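Local coordinates for protein negative regulator of ofd1 (Schizosaccharomyces pombe, PDB 3QTM) that is required for correct translation termination and directly inhibits ofd1, probably thereby stabilising the N-terminal transcription factor domain of sre1 for hypoxic gene expression, at residues 123-128 with 163-168; 187-192 with 216-221; 248-253 with 265-270; 270-275 with 299-304; 277-282 with 293-298. One frame throughout, in Å; residues are numbered along the deposited sequence.

Contact 1. Residues 123-128 with 163-168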
# COMPACT_ATOMS: atom_id res chain seq x y z
N LEU A 123 5.63 11.02 3.63
CA LEU A 123 5.56 9.70 3.02
C LEU A 123 6.62 8.78 3.63
O LEU A 123 6.31 7.63 3.96
CB LEU A 123 5.70 9.77 1.49
CG LEU A 123 5.73 8.46 0.67
CD1 LEU A 123 4.43 7.67 0.79
CD2 LEU A 123 6.05 8.72 -0.80
N ALA A 124 7.84 9.29 3.81
CA ALA A 124 8.92 8.52 4.43
C ALA A 124 8.57 8.10 5.85
O ALA A 124 8.87 6.98 6.28
CB ALA A 124 10.22 9.34 4.44
N LEU A 125 7.95 9.02 6.59
CA LEU A 125 7.52 8.74 7.95
C LEU A 125 6.48 7.63 7.97
O LEU A 125 6.61 6.66 8.70
CB LEU A 125 6.92 10.00 8.60
CG LEU A 125 7.91 11.03 9.13
CD1 LEU A 125 7.21 12.39 9.27
CD2 LEU A 125 8.50 10.55 10.47
N ALA A 126 5.43 7.78 7.15
CA ALA A 126 4.37 6.78 7.10
C ALA A 126 4.92 5.40 6.73
O ALA A 126 4.60 4.40 7.40
CB ALA A 126 3.30 7.20 6.13
N ARG A 127 5.75 5.35 5.68
CA ARG A 127 6.36 4.10 5.23
C ARG A 127 7.15 3.42 6.35
O ARG A 127 7.02 2.21 6.56
CB ARG A 127 7.25 4.35 4.00
CG ARG A 127 6.43 4.72 2.76
CD ARG A 127 7.30 5.19 1.59
NE ARG A 127 8.54 4.43 1.45
CZ ARG A 127 8.61 3.20 0.96
NH1 ARG A 127 7.50 2.60 0.57
NH2 ARG A 127 9.78 2.58 0.85
N ALA A 128 7.94 4.18 7.09
CA ALA A 128 8.76 3.60 8.14
C ALA A 128 7.94 3.14 9.35
O ALA A 128 8.23 2.10 9.92
CB ALA A 128 9.87 4.55 8.57
N ILE A 163 -1.04 7.02 10.22
CA ILE A 163 -2.25 7.71 9.78
C ILE A 163 -2.10 9.22 9.89
O ILE A 163 -2.58 9.96 9.04
CB ILE A 163 -3.48 7.25 10.59
CG1 ILE A 163 -3.76 5.78 10.32
CG2 ILE A 163 -4.72 8.12 10.27
CD1 ILE A 163 -4.75 5.16 11.28
N GLN A 164 -1.43 9.69 10.93
CA GLN A 164 -1.20 11.12 11.11
C GLN A 164 -0.49 11.72 9.89
O GLN A 164 -0.83 12.82 9.44
CB GLN A 164 -0.42 11.37 12.41
CG GLN A 164 0.06 12.81 12.58
CD GLN A 164 1.01 12.99 13.76
OE1 GLN A 164 1.24 12.07 14.55
NE2 GLN A 164 1.58 14.18 13.88
N TYR A 165 0.49 11.01 9.33
CA TYR A 165 1.19 11.58 8.19
C TYR A 165 0.58 11.23 6.83
O TYR A 165 0.78 11.96 5.87
CB TYR A 165 2.68 11.26 8.25
CG TYR A 165 3.30 11.89 9.48
CD1 TYR A 165 3.56 13.26 9.53
CD2 TYR A 165 3.58 11.13 10.61
CE1 TYR A 165 4.11 13.85 10.65
CE2 TYR A 165 4.12 11.71 11.74
CZ TYR A 165 4.38 13.06 11.76
OH TYR A 165 4.91 13.62 12.88
N LEU A 166 -0.20 10.16 6.77
CA LEU A 166 -0.88 9.81 5.52
C LEU A 166 -2.05 10.75 5.23
O LEU A 166 -2.32 11.11 4.07
CB LEU A 166 -1.37 8.37 5.55
CG LEU A 166 -0.30 7.26 5.54
CD1 LEU A 166 -0.94 5.91 5.86
CD2 LEU A 166 0.42 7.22 4.21
N ARG A 167 -2.75 11.16 6.28
CA ARG A 167 -3.96 11.96 6.10
C ARG A 167 -3.71 13.23 5.29
O ARG A 167 -4.41 13.49 4.33
CB ARG A 167 -4.60 12.28 7.46
CG ARG A 167 -5.87 13.11 7.36
CD ARG A 167 -6.37 13.53 8.74
NE ARG A 167 -6.56 12.37 9.61
CZ ARG A 167 -7.60 11.55 9.53
NH1 ARG A 167 -8.53 11.76 8.61
NH2 ARG A 167 -7.70 10.53 10.37
N PRO A 168 -2.68 14.01 5.65
CA PRO A 168 -2.37 15.18 4.82
C PRO A 168 -2.07 14.82 3.36
O PRO A 168 -2.46 15.57 2.47
CB PRO A 168 -1.10 15.76 5.47
CG PRO A 168 -1.09 15.24 6.86
CD PRO A 168 -1.83 13.93 6.86
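Leu125 on helix 119-142 lies against the flat phenol ring of Tyr165 on helix 151-170, and these two residues carry much of this buried contact. Leu125 CB already grazes the ring, 4.1 Å from CD2 of Tyr165. With CG anti to the carbonyl carbon (chi1 -80°), the branch then carries CD1 out over the middle of the ring. That methyl stands 3.6 Å from the ring centroid of Tyr165 and only 8° off the ring normal, a nearly vertical CH-pi contact; its nearest ring atom is CE1. CD2 points away from the ring centre. On the other face of the ring lies CG of Gln164, so the phenol lies between two aliphatic groups.

Beside this pair, Ala126 offers its CB to the CD2 methyl of Leu166 at 3.5 Å, tighter than usual for two carbons. The small alanine lets the backbones come close, with CA atoms of Ala126 and Tyr165 5.9 Å apart. The two helices are consecutive and pack as in the helical pairs of a tetratricopeptide-like fold. Around them, Phe122 meets the Tyr165 ring edge-to-face, helix 97-110 touches Leu125 through Ala108 and Gln109, helix 67-82 packs on Ala124, and helix 213-220 covers Leu166.

Contact 2. Residues 187-192 with 216-221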
# COMPACT_ATOMS: atom_id res chain seq x y z
N PRO A 187 3.73 -0.43 1.58
CA PRO A 187 3.45 -0.57 3.01
C PRO A 187 1.98 -0.31 3.36
O PRO A 187 1.58 -0.69 4.45
CB PRO A 187 4.34 0.51 3.65
CG PRO A 187 5.47 0.67 2.68
CD PRO A 187 4.82 0.53 1.32
N LEU A 188 1.21 0.31 2.48
CA LEU A 188 -0.22 0.48 2.76
C LEU A 188 -0.90 -0.88 2.92
O LEU A 188 -1.90 -0.98 3.62
CB LEU A 188 -0.94 1.30 1.67
CG LEU A 188 -0.56 2.77 1.58
CD1 LEU A 188 -1.50 3.48 0.64
CD2 LEU A 188 -0.58 3.43 2.96
N TYR A 189 -0.36 -1.93 2.30
CA TYR A 189 -0.90 -3.27 2.49
C TYR A 189 -0.85 -3.66 3.96
O TYR A 189 -1.75 -4.33 4.46
CB TYR A 189 -0.14 -4.34 1.68
CG TYR A 189 -0.08 -4.12 0.17
CD1 TYR A 189 -1.22 -3.85 -0.57
CD2 TYR A 189 1.14 -4.23 -0.51
CE1 TYR A 189 -1.15 -3.66 -1.96
CE2 TYR A 189 1.22 -4.04 -1.88
CZ TYR A 189 0.08 -3.76 -2.60
OH TYR A 189 0.19 -3.58 -3.97
N ILE A 190 0.20 -3.24 4.66
CA ILE A 190 0.34 -3.55 6.08
C ILE A 190 -0.81 -2.94 6.84
O ILE A 190 -1.40 -3.58 7.71
CB ILE A 190 1.66 -3.00 6.66
CG1 ILE A 190 2.85 -3.65 5.93
CG2 ILE A 190 1.72 -3.22 8.17
CD1 ILE A 190 4.15 -2.92 6.11
N LEU A 191 -1.14 -1.70 6.50
CA LEU A 191 -2.22 -1.00 7.19
C LEU A 191 -3.57 -1.67 6.91
O LEU A 191 -4.39 -1.83 7.81
CB LEU A 191 -2.26 0.48 6.81
CG LEU A 191 -3.34 1.35 7.48
CD1 LEU A 191 -3.23 1.31 8.99
CD2 LEU A 191 -3.26 2.80 6.98
N SER A 192 -3.81 -2.04 5.66
CA SER A 192 -5.09 -2.64 5.28
C SER A 192 -5.28 -3.95 6.01
O SER A 192 -6.37 -4.28 6.49
CB SER A 192 -5.15 -2.89 3.76
OG SER A 192 -5.05 -1.68 3.03
N ALA A 216 -7.59 7.00 -1.47
CA ALA A 216 -7.21 8.25 -2.12
C ALA A 216 -5.74 8.24 -2.52
O ALA A 216 -5.37 8.76 -3.57
CB ALA A 216 -7.53 9.44 -1.20
N LEU A 217 -4.90 7.64 -1.68
CA LEU A 217 -3.46 7.59 -1.95
C LEU A 217 -3.12 6.73 -3.17
O LEU A 217 -2.36 7.15 -4.05
CB LEU A 217 -2.68 7.13 -0.70
CG LEU A 217 -2.63 8.17 0.45
CD1 LEU A 217 -1.93 7.62 1.67
CD2 LEU A 217 -1.99 9.48 0.03
N TRP A 218 -3.67 5.53 -3.23
CA TRP A 218 -3.40 4.67 -4.38
C TRP A 218 -3.82 5.40 -5.65
O TRP A 218 -3.07 5.43 -6.62
CB TRP A 218 -4.14 3.33 -4.27
CG TRP A 218 -3.50 2.35 -3.33
CD1 TRP A 218 -3.98 1.93 -2.12
CD2 TRP A 218 -2.26 1.65 -3.53
NE1 TRP A 218 -3.13 1.02 -1.55
CE2 TRP A 218 -2.06 0.83 -2.39
CE3 TRP A 218 -1.30 1.63 -4.55
CZ2 TRP A 218 -0.95 -0.01 -2.25
CZ3 TRP A 218 -0.18 0.81 -4.40
CH2 TRP A 218 -0.02 -0.00 -3.27
N LEU A 219 -5.00 6.00 -5.62
CA LEU A 219 -5.50 6.71 -6.79
C LEU A 219 -4.60 7.87 -7.15
O LEU A 219 -4.29 8.07 -8.32
CB LEU A 219 -6.93 7.22 -6.55
CG LEU A 219 -8.02 6.14 -6.50
CD1 LEU A 219 -9.36 6.70 -6.02
CD2 LEU A 219 -8.16 5.48 -7.87
N LYS A 220 -4.14 8.63 -6.16
CA LYS A 220 -3.29 9.77 -6.46
C LYS A 220 -1.96 9.35 -7.11
O LYS A 220 -1.39 10.10 -7.90
CB LYS A 220 -3.04 10.64 -5.23
CG LYS A 220 -2.32 11.95 -5.57
CD LYS A 220 -2.17 12.88 -4.37
CE LYS A 220 -3.47 12.97 -3.58
NZ LYS A 220 -3.73 14.33 -3.06
N SER A 221 -1.46 8.17 -6.77
CA SER A 221 -0.16 7.74 -7.28
C SER A 221 -0.17 7.52 -8.79
O SER A 221 0.87 7.33 -9.41
CB SER A 221 0.32 6.47 -6.56
OG SER A 221 -0.36 5.32 -7.03
O HOH W 1 -3.71 -0.98 0.46
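Leu188 and Trp218 bridge helices 188-197 and 213-220 near the centre of this all-helical, tetratricopeptide-like chain. The axes of the two short segments approach no closer than 12.7 Å, a spacing that long side chains must fill. The indole reaches out and the leucine slides past it in the opposite direction. Methyl CD1 of Leu188 sits over one face of the indole, off towards the rim, 4.0 Å from the centroid of the five-membered ring of Trp218. The same methyl reaches CB of Leu217, at 4.1 Å, and so occupies the hollow between the two neighbouring side chains; Leu166 of helix 151-170 packs against both leucines. At the far end of the indole, Tyr189 crosses Trp218: the planes lie at 30°, but the rings barely overlap, and CE1 of Tyr189 comes to 3.7 Å from CZ2 of Trp218.

The contact is mostly apolar, yet Trp218 NE1 donates a hydrogen bond to a water, 2.9 Å away. That water also bonds Ser192 OG, itself hydrogen-bonded to Asn242; it gives the buried indole N-H a polar partner and probably limits its turning.

Contact 3. Residues 248-253 with 265-270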
# COMPACT_ATOMS: atom_id res chain seq x y z
N GLU A 248 -16.80 -7.22 2.43
CA GLU A 248 -16.81 -8.39 3.32
C GLU A 248 -17.02 -8.02 4.77
O GLU A 248 -17.63 -8.76 5.53
CB GLU A 248 -15.52 -9.19 3.20
CG GLU A 248 -15.35 -9.89 1.90
CD GLU A 248 -13.93 -10.33 1.69
OE1 GLU A 248 -13.19 -10.46 2.70
OE2 GLU A 248 -13.55 -10.54 0.52
N TYR A 249 -16.48 -6.87 5.16
CA TYR A 249 -16.66 -6.37 6.51
C TYR A 249 -18.15 -6.34 6.83
O TYR A 249 -18.59 -6.81 7.89
CB TYR A 249 -16.07 -4.98 6.63
CG TYR A 249 -16.43 -4.22 7.90
CD1 TYR A 249 -15.82 -4.52 9.11
CD2 TYR A 249 -17.37 -3.20 7.86
CE1 TYR A 249 -16.14 -3.81 10.27
CE2 TYR A 249 -17.69 -2.49 9.00
CZ TYR A 249 -17.08 -2.79 10.20
OH TYR A 249 -17.43 -2.06 11.33
N TYR A 250 -18.93 -5.82 5.89
CA TYR A 250 -20.36 -5.68 6.09
C TYR A 250 -21.10 -7.00 5.95
O TYR A 250 -22.02 -7.28 6.73
CB TYR A 250 -20.91 -4.65 5.12
CG TYR A 250 -20.57 -3.24 5.51
CD1 TYR A 250 -21.07 -2.68 6.69
CD2 TYR A 250 -19.75 -2.46 4.71
CE1 TYR A 250 -20.76 -1.38 7.05
CE2 TYR A 250 -19.44 -1.16 5.07
CZ TYR A 250 -19.94 -0.63 6.23
OH TYR A 250 -19.63 0.67 6.58
N MSE A 251 -20.71 -7.81 4.98
CA MSE A 251 -21.35 -9.09 4.77
C MSE A 251 -21.16 -9.96 5.99
O MSE A 251 -22.05 -10.70 6.39
CB MSE A 251 -20.81 -9.78 3.52
CG MSE A 251 -21.08 -9.00 2.24
SE MSE A 251 -20.50 -9.91 0.60
CE MSE A 251 -18.57 -9.90 0.84
N ASP A 252 -19.98 -9.86 6.60
CA ASP A 252 -19.70 -10.63 7.81
C ASP A 252 -20.59 -10.19 8.96
O ASP A 252 -21.08 -11.02 9.72
CB ASP A 252 -18.24 -10.52 8.19
CG ASP A 252 -17.34 -11.29 7.25
OD1 ASP A 252 -17.84 -11.74 6.19
OD2 ASP A 252 -16.13 -11.44 7.56
N LEU A 253 -20.80 -8.88 9.10
CA LEU A 253 -21.68 -8.35 10.12
C LEU A 253 -23.08 -8.90 9.90
O LEU A 253 -23.74 -9.33 10.84
CB LEU A 253 -21.74 -6.83 10.06
CG LEU A 253 -20.48 -6.11 10.55
CD1 LEU A 253 -20.68 -4.60 10.50
CD2 LEU A 253 -20.15 -6.55 11.94
N ILE A 265 -26.90 -4.51 4.40
CA ILE A 265 -27.03 -4.92 3.01
C ILE A 265 -26.79 -3.77 2.05
O ILE A 265 -26.11 -3.92 1.03
CB ILE A 265 -28.40 -5.55 2.73
CG1 ILE A 265 -28.54 -6.86 3.52
CG2 ILE A 265 -28.58 -5.79 1.24
CD1 ILE A 265 -29.80 -7.64 3.21
N ASN A 266 -27.34 -2.60 2.36
CA ASN A 266 -27.17 -1.44 1.50
C ASN A 266 -25.72 -1.00 1.43
O ASN A 266 -25.24 -0.62 0.37
CB ASN A 266 -28.05 -0.28 1.97
CG ASN A 266 -29.54 -0.58 1.83
OD1 ASN A 266 -29.93 -1.61 1.26
ND2 ASN A 266 -30.37 0.32 2.34
N LYS A 267 -25.02 -1.06 2.56
CA LYS A 267 -23.62 -0.64 2.60
C LYS A 267 -22.72 -1.65 1.89
O LYS A 267 -21.83 -1.27 1.14
CB LYS A 267 -23.16 -0.42 4.04
CG LYS A 267 -23.72 0.85 4.65
CD LYS A 267 -23.52 0.90 6.16
CE LYS A 267 -23.91 2.26 6.72
NZ LYS A 267 -23.82 2.31 8.21
N ALA A 268 -22.97 -2.94 2.13
CA ALA A 268 -22.20 -3.99 1.47
C ALA A 268 -22.36 -3.88 -0.04
O ALA A 268 -21.41 -4.07 -0.78
CB ALA A 268 -22.64 -5.36 1.95
N SER A 269 -23.58 -3.57 -0.48
CA SER A 269 -23.88 -3.47 -1.90
C SER A 269 -23.21 -2.28 -2.57
O SER A 269 -22.82 -2.35 -3.73
CB SER A 269 -25.40 -3.42 -2.13
OG SER A 269 -26.01 -4.59 -1.64
N SER A 270 -23.09 -1.17 -1.84
CA SER A 270 -22.38 -0.02 -2.38
C SER A 270 -20.92 -0.37 -2.64
O SER A 270 -20.34 0.01 -3.66
CB SER A 270 -22.45 1.17 -1.43
OG SER A 270 -23.33 2.14 -1.93
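Tyr250 and Ala268 bring their CA atoms to 5.3 Å where the antiparallel helices 229-254 and 262-285 pack, the axes of the two short segments passing 8.3 Å apart at 154°. The small alanine is consistent with this closeness: its CB touches CB of Tyr250 at 3.7 Å, and CG of the selenomethionine Met251 lies against the same methyl at 4.0 Å.

The Tyr250 ring, with CG anti to the carbonyl carbon (chi1 -74°), lies beside Lys267, which crosses it obliquely. CB of Lys267 stands 3.8 Å from the centroid of the Tyr250 ring, 4° off the normal, as a CH-pi contact. Beyond it the extended lysine chain brings CD to 3.7 Å from CE1 of Tyr250. The opposite face of the ring is covered by CD2 of Tyr249. Both polar ends gather at one carboxylate: Glu204 accepts a hydrogen bond from the Tyr250 hydroxyl and forms a salt bridge with Lys267, which also pairs with Asp263. Shortening Tyr250 to an alanine is likely to leave the aliphatic chain of Lys267 without its aromatic platform and Glu204 without its hydroxyl partner.

Such a close antiparallel pair of consecutive helices, with a small residue at the nearest point, is characteristic of the helical hairpins that build tetratricopeptide-like repeat folds.

Contact 4. Residues 270-275 with 299-304; sequences SWLNNS and KMDLAQ
Leu272 and Leu302 interlock at the tight centre of this contact. Leu302 carries CG anti to its carbonyl carbon (chi1 -79°), which brings its CD2 methyl to 3.6 Å from CB of Leu272. Leu272 continues beyond this point, its CD1 reaching CB of Asp301 at 3.8 Å, so that the aspartate contributes its aliphatic root to the packing. Helices 262-285 and 292-305 are consecutive and antiparallel here, their segment axes 9.9 Å apart at 159°, as in the stacked helical hairpins of the tetratricopeptide class. With both methyls of Leu302 gone, an alanine here would probably open a gap against CB of Leu272 and leave Asn273 without its apolar neighbour. Ala247 of helix 229-254 also backs Leu272, while Tyr315 of helix 309-328 covers Leu302.

Towards solvent, at the partly exposed Asn273, the contact is looser. Asn273 crosses Leu302 at about a right angle, its OD1 no nearer than 3.9 Å to CD1 of Leu302. That oxygen instead accepts a bond from a water at 2.8 Å, and the water in turn accepts one from NZ of Lys299, whose ammonium also forms a salt bridge with Glu318.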
# COMPACT_ATOMS: atom_id res chain seq x y z
N SER A 270 -23.09 -1.17 -1.84
CA SER A 270 -22.38 -0.02 -2.38
C SER A 270 -20.92 -0.37 -2.64
O SER A 270 -20.34 0.01 -3.66
CB SER A 270 -22.45 1.17 -1.43
OG SER A 270 -23.33 2.14 -1.93
N TRP A 271 -20.32 -1.10 -1.70
CA TRP A 271 -18.92 -1.45 -1.85
C TRP A 271 -18.71 -2.47 -2.96
O TRP A 271 -17.74 -2.38 -3.71
CB TRP A 271 -18.33 -1.91 -0.51
CG TRP A 271 -18.19 -0.77 0.42
CD1 TRP A 271 -18.85 -0.58 1.60
CD2 TRP A 271 -17.36 0.38 0.24
NE1 TRP A 271 -18.47 0.62 2.17
CE2 TRP A 271 -17.55 1.23 1.35
CE3 TRP A 271 -16.46 0.78 -0.77
CZ2 TRP A 271 -16.88 2.44 1.50
CZ3 TRP A 271 -15.80 1.99 -0.62
CH2 TRP A 271 -16.01 2.80 0.50
N LEU A 272 -19.64 -3.41 -3.08
CA LEU A 272 -19.56 -4.41 -4.14
C LEU A 272 -19.68 -3.74 -5.51
O LEU A 272 -18.94 -4.07 -6.44
CB LEU A 272 -20.63 -5.49 -3.96
CG LEU A 272 -20.36 -6.42 -2.77
CD1 LEU A 272 -21.53 -7.38 -2.52
CD2 LEU A 272 -19.06 -7.19 -2.98
N ASN A 273 -20.59 -2.77 -5.62
CA ASN A 273 -20.73 -2.03 -6.86
C ASN A 273 -19.56 -1.09 -7.18
O ASN A 273 -19.23 -0.89 -8.35
CB ASN A 273 -22.06 -1.27 -6.89
CG ASN A 273 -23.20 -2.13 -7.38
OD1 ASN A 273 -23.08 -2.81 -8.40
ND2 ASN A 273 -24.31 -2.12 -6.64
N ASN A 274 -18.95 -0.51 -6.15
CA ASN A 274 -17.68 0.20 -6.32
C ASN A 274 -16.62 -0.75 -6.88
O ASN A 274 -15.81 -0.37 -7.74
CB ASN A 274 -17.20 0.76 -4.98
CG ASN A 274 -17.99 1.99 -4.54
OD1 ASN A 274 -18.49 2.75 -5.37
ND2 ASN A 274 -18.09 2.18 -3.23
N SER A 275 -16.63 -1.98 -6.39
CA SER A 275 -15.69 -3.00 -6.83
C SER A 275 -15.90 -3.27 -8.31
O SER A 275 -14.94 -3.40 -9.07
CB SER A 275 -15.87 -4.27 -6.01
OG SER A 275 -15.59 -4.03 -4.65
N LYS A 299 -20.27 -10.34 -8.63
CA LYS A 299 -21.69 -10.45 -8.94
C LYS A 299 -22.39 -11.51 -8.08
O LYS A 299 -23.54 -11.32 -7.68
CB LYS A 299 -21.86 -10.76 -10.43
CG LYS A 299 -21.40 -9.62 -11.34
CD LYS A 299 -22.31 -8.39 -11.23
CE LYS A 299 -21.93 -7.32 -12.26
NZ LYS A 299 -22.83 -6.12 -12.21
N MSE A 300 -21.70 -12.61 -7.80
CA MSE A 300 -22.26 -13.66 -6.96
C MSE A 300 -22.43 -13.21 -5.52
O MSE A 300 -23.37 -13.62 -4.85
CB MSE A 300 -21.40 -14.92 -7.02
CG MSE A 300 -21.59 -15.74 -8.29
SE MSE A 300 -20.33 -17.23 -8.40
CE MSE A 300 -18.91 -16.43 -9.45
N ASP A 301 -21.51 -12.37 -5.05
CA ASP A 301 -21.66 -11.71 -3.74
C ASP A 301 -22.87 -10.77 -3.73
O ASP A 301 -23.62 -10.71 -2.76
CB ASP A 301 -20.39 -10.93 -3.39
CG ASP A 301 -19.25 -11.84 -2.93
OD1 ASP A 301 -19.53 -12.97 -2.45
OD2 ASP A 301 -18.08 -11.42 -3.05
N LEU A 302 -23.04 -10.01 -4.81
CA LEU A 302 -24.23 -9.18 -4.95
C LEU A 302 -25.52 -10.02 -4.91
O LEU A 302 -26.47 -9.67 -4.22
CB LEU A 302 -24.16 -8.37 -6.24
CG LEU A 302 -23.25 -7.15 -6.11
CD1 LEU A 302 -22.84 -6.58 -7.46
CD2 LEU A 302 -23.94 -6.09 -5.25
N ALA A 303 -25.53 -11.13 -5.63
CA ALA A 303 -26.70 -11.99 -5.71
C ALA A 303 -27.05 -12.59 -4.36
O ALA A 303 -28.23 -12.79 -4.04
CB ALA A 303 -26.48 -13.09 -6.73
N GLN A 304 -26.03 -12.87 -3.57
CA GLN A 304 -26.22 -13.58 -2.31
C GLN A 304 -26.99 -12.75 -1.27
O GLN A 304 -27.76 -13.28 -0.47
CB GLN A 304 -24.87 -14.01 -1.74
CG GLN A 304 -24.93 -14.59 -0.34
CD GLN A 304 -23.55 -14.88 0.22
OE1 GLN A 304 -22.79 -15.67 -0.36
NE2 GLN A 304 -23.21 -14.25 1.34
O HOH W 2 -24.15 -4.31 -10.49

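Contact 5. Residues 277-282 with 293-298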
# COMPACT_ATOMS: atom_id res chain seq x y z
N ASP A 277 -17.08 -1.22 -10.53
CA ASP A 277 -16.61 -0.07 -11.29
C ASP A 277 -15.11 -0.15 -11.49
O ASP A 277 -14.61 0.04 -12.61
CB ASP A 277 -16.99 1.23 -10.58
CG ASP A 277 -18.50 1.43 -10.49
OD1 ASP A 277 -19.23 0.85 -11.32
OD2 ASP A 277 -18.97 2.16 -9.58
N THR A 278 -14.40 -0.45 -10.41
CA THR A 278 -12.95 -0.54 -10.43
C THR A 278 -12.46 -1.75 -11.22
O THR A 278 -11.48 -1.66 -11.95
CB THR A 278 -12.37 -0.52 -8.99
OG1 THR A 278 -12.63 0.76 -8.39
CG2 THR A 278 -10.84 -0.78 -9.00
N TRP A 279 -13.16 -2.88 -11.10
CA TRP A 279 -12.83 -4.04 -11.95
C TRP A 279 -12.91 -3.68 -13.43
O TRP A 279 -12.07 -4.10 -14.22
CB TRP A 279 -13.74 -5.24 -11.65
CG TRP A 279 -13.41 -6.42 -12.53
CD1 TRP A 279 -12.53 -7.44 -12.25
CD2 TRP A 279 -13.92 -6.68 -13.85
NE1 TRP A 279 -12.48 -8.32 -13.31
CE2 TRP A 279 -13.32 -7.88 -14.30
CE3 TRP A 279 -14.83 -6.03 -14.68
CZ2 TRP A 279 -13.60 -8.42 -15.55
CZ3 TRP A 279 -15.10 -6.57 -15.92
CH2 TRP A 279 -14.50 -7.76 -16.34
N ASN A 280 -13.91 -2.89 -13.81
CA ASN A 280 -14.05 -2.43 -15.19
C ASN A 280 -12.88 -1.57 -15.66
O ASN A 280 -12.43 -1.69 -16.81
CB ASN A 280 -15.39 -1.70 -15.42
CG ASN A 280 -16.53 -2.65 -15.74
OD1 ASN A 280 -17.55 -2.68 -15.06
ND2 ASN A 280 -16.34 -3.47 -16.78
N VAL A 281 -12.38 -0.70 -14.78
CA VAL A 281 -11.20 0.09 -15.11
C VAL A 281 -10.02 -0.86 -15.35
O VAL A 281 -9.27 -0.70 -16.31
CB VAL A 281 -10.85 1.06 -13.98
CG1 VAL A 281 -9.45 1.64 -14.18
CG2 VAL A 281 -11.93 2.18 -13.86
N ILE A 282 -9.87 -1.86 -14.48
CA ILE A 282 -8.80 -2.83 -14.60
C ILE A 282 -8.92 -3.63 -15.90
O ILE A 282 -7.93 -3.85 -16.60
CB ILE A 282 -8.77 -3.78 -13.38
CG1 ILE A 282 -8.33 -3.01 -12.13
CG2 ILE A 282 -7.85 -4.97 -13.62
CD1 ILE A 282 -8.66 -3.72 -10.82
N LEU A 293 -13.58 -14.02 -14.17
CA LEU A 293 -13.93 -14.78 -12.97
C LEU A 293 -14.00 -13.89 -11.72
O LEU A 293 -14.81 -14.13 -10.84
CB LEU A 293 -12.95 -15.92 -12.73
CG LEU A 293 -12.83 -16.92 -13.88
CD1 LEU A 293 -11.83 -18.04 -13.51
CD2 LEU A 293 -14.21 -17.49 -14.25
N LYS A 294 -13.15 -12.87 -11.64
CA LYS A 294 -13.22 -11.90 -10.55
C LYS A 294 -14.53 -11.11 -10.59
O LYS A 294 -15.15 -10.85 -9.56
CB LYS A 294 -12.02 -10.95 -10.59
CG LYS A 294 -12.06 -9.87 -9.51
CD LYS A 294 -12.29 -10.48 -8.14
CE LYS A 294 -12.06 -9.48 -7.02
NZ LYS A 294 -10.63 -9.06 -6.99
N LEU A 295 -14.94 -10.73 -11.79
CA LEU A 295 -16.24 -10.07 -11.97
C LEU A 295 -17.35 -11.01 -11.50
O LEU A 295 -18.24 -10.61 -10.75
CB LEU A 295 -16.45 -9.68 -13.44
CG LEU A 295 -17.86 -9.22 -13.83
CD1 LEU A 295 -18.34 -8.06 -12.95
CD2 LEU A 295 -17.94 -8.85 -15.31
N ALA A 296 -17.28 -12.26 -11.94
CA ALA A 296 -18.25 -13.26 -11.56
C ALA A 296 -18.40 -13.38 -10.03
O ALA A 296 -19.52 -13.43 -9.52
CB ALA A 296 -17.89 -14.62 -12.17
N ASP A 297 -17.28 -13.41 -9.31
CA ASP A 297 -17.32 -13.52 -7.85
C ASP A 297 -18.00 -12.32 -7.20
O ASP A 297 -18.75 -12.47 -6.24
CB ASP A 297 -15.92 -13.66 -7.27
CG ASP A 297 -15.21 -14.92 -7.75
OD1 ASP A 297 -15.90 -15.88 -8.18
OD2 ASP A 297 -13.96 -14.95 -7.69
N ILE A 298 -17.72 -11.12 -7.70
CA ILE A 298 -18.35 -9.91 -7.19
C ILE A 298 -19.87 -9.94 -7.43
O ILE A 298 -20.65 -9.61 -6.54
CB ILE A 298 -17.75 -8.66 -7.85
CG1 ILE A 298 -16.25 -8.57 -7.53
CG2 ILE A 298 -18.49 -7.40 -7.42
CD1 ILE A 298 -15.50 -7.53 -8.36
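Trp279 presents one face of its indole to Leu295, and these two residues bury the most area in the contact. CB of Leu295 stands over the ring system, 3.7 Å from the centroid of the six-membered ring of Trp279 and 12° off its normal, a CH-pi contact. The leucine then crosses the tryptophan at about a right angle and lays its CD2 methyl 3.7 Å from CZ3 of Trp279. At the pyrrole end, CG of Lys294 comes to 3.7 Å from CD1 of Trp279, although the lysine chain bends and its ammonium leads away. Ile298 closes the side near the root, its CD1 at 4.4 Å from CB of Trp279.

Further out, two features are consistent with this pose. Trp279 CG lies anti to the backbone N (chi1 180°), which directs the ring toward helix 292-305, and NE1 donates a hydrogen bond to the backbone oxygen of Arg291, just ahead of that helix. Tyr283, one turn on, stacks with the indole, while Lys294 touches Leu240 of helix 229-254.

With segment axes 10.5 Å apart and almost exactly antiparallel at 174°, helices 262-285 and 292-305 hold a large aromatic between them near their connection, consistent with an alpha-helical hairpin of a tetratricopeptide-like fold.

Contacts 1 to 4 come in series along the all-helical chain, with contact 5 nested inside the loop closed by contact 4. Contacts 1 and 2 touch, with centres about 11 Å apart: Leu166 of helix 151-170 meets both Leu188 and Leu217. Contacts 3, 4 and 5 form a second cluster on helix 262-285, which pairs with helix 229-254 in contact 3 and with helix 292-305 in contacts 4 and 5; centres of contacts 3 and 4 are about 9 Å apart, those of 4 and 5 about 10 Å. Contact 2 lies about 4 Å from the centre of the chain in space, and centres of contacts 1 and 3 are about 29 Å apart, consistent with an elongated array of helical hairpins.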